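Local coordinates for phosphoinositide 3-kinase adapter protein 1 (Homo sapiens, PDB 5FOR) that acts as a signalling adapter linking B-cell receptor and Toll-like receptor signalling to phosphoinositide 3-kinase, represented here by its TIR domain, at residues 64-69 with 93-98. Sequence-based numbering, arbitrary orientation.
Sequences VVVLLS and HRVVRL
The carbonyl oxygen of V96 receives two donors from 64-69: V66 N gives a hydrogen bond to V96 O over 2.6 Å, and the CA-H of V65 adds a weaker contact. The N-H...O angle of that hydrogen bond is 175°, nearly straight. V66 O is engaged in the same way by L98 N, at 2.8 Å, and by the CA-H of R97. Further bonds run from V64 N to R94 O, from V96 N to V64 O and from L68 N to L98 O; the last is the most bent, at 151° about its hydrogen. Partners therefore alternate, V64 bonding R94 and V96, V66 bonding V96 and L98, and L68 going on from L98 to C100, which is the evidence for a parallel ladder; the N-to-C directions of the short segments 64-68 and 95-98 differ by 23°. These are neighbouring inner strands of the five-stranded parallel sheet of the TIR domain, joined by a largely helical connection, with strand 9-13 beyond 64-68 and strand 119-121 beyond 95-98.

Side chains sort onto two faces. V65, V96, L67 and L98 share one, where L67 CD2 rests 3.9 Å from L98 CB and both leucines meet W20 of helix 18-30. The first torsion of L67 sets CG beside the backbone N, and the second then directs CD2 towards that neighbour. On the opposite face V66 CG2 meets V95 CG1 at 3.9 Å, the two valines crossing at a slant. R97 also starts on this face, but its extended chain carries the guanidinium away from 64-69 to a salt bridge with E120 and a cation-pi contact with W115. L68 centres an inverse gamma turn.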
loop_
_atom_site.group_PDB
_atom_site.type_symbol
_atom_site.label_atom_id
_atom_site.label_comp_id
_atom_site.label_asym_id
_atom_site.label_seq_id
_atom_site.Cartn_x
_atom_site.Cartn_y
_atom_site.Cartn_z
ATOM N N VAL A 64 -5.509 2.312 -0.315
ATOM C CA VAL A 64 -4.058 2.234 -0.308
ATOM C C VAL A 64 -3.660 0.782 -0.306
ATOM O O VAL A 64 -4.226 -0.027 0.424
ATOM C CB VAL A 64 -3.411 2.976 0.882
ATOM C CG1 VAL A 64 -1.906 2.830 0.814
ATOM C CG2 VAL A 64 -3.740 4.436 0.833
ATOM N N VAL A 65 -2.689 0.459 -1.149
ATOM C CA VAL A 65 -2.111 -0.862 -1.176
ATOM C C VAL A 65 -0.681 -0.687 -0.713
ATOM O O VAL A 65 0.096 0.026 -1.353
ATOM C CB VAL A 65 -2.190 -1.512 -2.574
ATOM C CG1 VAL A 65 -1.540 -2.898 -2.564
ATOM C CG2 VAL A 65 -3.658 -1.591 -3.055
ATOM N N VAL A 66 -0.355 -1.316 0.415
ATOM C CA VAL A 66 0.979 -1.200 1.026
ATOM C C VAL A 66 1.835 -2.420 0.708
ATOM O O VAL A 66 1.501 -3.553 1.114
ATOM C CB VAL A 66 0.874 -1.009 2.576
ATOM C CG1 VAL A 66 2.215 -0.638 3.155
ATOM C CG2 VAL A 66 -0.173 0.048 2.922
ATOM N N LEU A 67 2.934 -2.224 -0.020
ATOM C CA LEU A 67 3.816 -3.372 -0.253
ATOM C C LEU A 67 4.760 -3.445 0.942
ATOM O O LEU A 67 5.655 -2.623 1.094
ATOM C CB LEU A 67 4.573 -3.272 -1.585
ATOM C CG LEU A 67 3.705 -3.093 -2.846
ATOM C CD1 LEU A 67 4.434 -3.513 -4.099
ATOM C CD2 LEU A 67 2.400 -3.844 -2.746
ATOM N N LEU A 68 4.516 -4.414 1.811
ATOM C CA LEU A 68 5.303 -4.545 3.030
ATOM C C LEU A 68 6.619 -5.237 2.747
ATOM O O LEU A 68 6.724 -6.455 2.868
ATOM C CB LEU A 68 4.535 -5.327 4.085
ATOM C CG LEU A 68 4.965 -5.090 5.518
ATOM C CD1 LEU A 68 4.754 -3.617 5.820
ATOM C CD2 LEU A 68 4.147 -5.972 6.445
ATOM N N SER A 69 7.614 -4.458 2.345
ATOM C CA SER A 69 8.989 -4.954 2.222
ATOM C C SER A 69 9.845 -4.502 3.420
ATOM O O SER A 69 9.436 -3.621 4.175
ATOM C CB SER A 69 9.612 -4.454 0.901
ATOM O OG SER A 69 9.484 -3.040 0.803
ATOM N N HIS A 93 -10.572 -0.406 6.618
ATOM C CA HIS A 93 -11.237 -1.182 5.551
ATOM C C HIS A 93 -10.813 -0.704 4.163
ATOM O O HIS A 93 -11.061 -1.380 3.176
ATOM C CB HIS A 93 -12.765 -1.147 5.675
ATOM C CG HIS A 93 -13.354 0.226 5.687
ATOM N ND1 HIS A 93 -13.377 1.011 6.820
ATOM C CD2 HIS A 93 -13.978 0.939 4.720
ATOM C CE1 HIS A 93 -13.978 2.155 6.544
ATOM N NE2 HIS A 93 -14.358 2.138 5.280
ATOM N N ARG A 94 -10.137 0.444 4.109
ATOM C CA ARG A 94 -9.582 0.967 2.871
ATOM C C ARG A 94 -8.112 0.584 2.639
ATOM O O ARG A 94 -7.509 1.058 1.657
ATOM C CB ARG A 94 -9.702 2.494 2.853
ATOM C CG ARG A 94 -11.103 3.003 3.065
ATOM C CD ARG A 94 -11.971 2.689 1.871
ATOM N NE ARG A 94 -13.309 3.244 2.039
ATOM C CZ ARG A 94 -14.341 2.948 1.257
ATOM N NH1 ARG A 94 -14.176 2.119 0.230
ATOM N NH2 ARG A 94 -15.532 3.469 1.512
ATOM N N VAL A 95 -7.524 -0.232 3.523
ATOM C CA VAL A 95 -6.097 -0.529 3.423
ATOM C C VAL A 95 -5.808 -1.992 3.129
ATOM O O VAL A 95 -6.357 -2.901 3.757
ATOM C CB VAL A 95 -5.321 -0.113 4.692
ATOM C CG1 VAL A 95 -3.763 -0.323 4.493
ATOM C CG2 VAL A 95 -5.641 1.291 5.045
ATOM N N VAL A 96 -4.916 -2.204 2.168
ATOM C CA VAL A 96 -4.491 -3.539 1.797
ATOM C C VAL A 96 -2.994 -3.636 1.933
ATOM O O VAL A 96 -2.256 -2.718 1.553
ATOM C CB VAL A 96 -4.946 -3.897 0.364
ATOM C CG1 VAL A 96 -4.540 -5.339 0.008
ATOM C CG2 VAL A 96 -6.448 -3.752 0.283
ATOM N N ARG A 97 -2.526 -4.743 2.491
ATOM C CA ARG A 97 -1.081 -4.912 2.568
ATOM C C ARG A 97 -0.693 -6.181 1.868
ATOM O O ARG A 97 -1.407 -7.199 1.929
ATOM C CB ARG A 97 -0.569 -4.890 4.016
ATOM C CG ARG A 97 -0.915 -6.101 4.894
ATOM C CD ARG A 97 -0.189 -5.992 6.250
ATOM N NE ARG A 97 -0.720 -6.965 7.186
ATOM C CZ ARG A 97 -1.668 -6.726 8.085
ATOM N NH1 ARG A 97 -2.161 -5.507 8.237
ATOM N NH2 ARG A 97 -2.104 -7.718 8.850
ATOM N N LEU A 98 0.419 -6.100 1.149
ATOM C CA LEU A 98 1.014 -7.282 0.566
ATOM C C LEU A 98 2.331 -7.571 1.275
ATOM O O LEU A 98 3.210 -6.717 1.344
ATOM C CB LEU A 98 1.243 -7.115 -0.935
ATOM C CG LEU A 98 2.046 -8.309 -1.466
ATOM C CD1 LEU A 98 1.109 -9.470 -1.585
ATOM C CD2 LEU A 98 2.715 -8.020 -2.784
#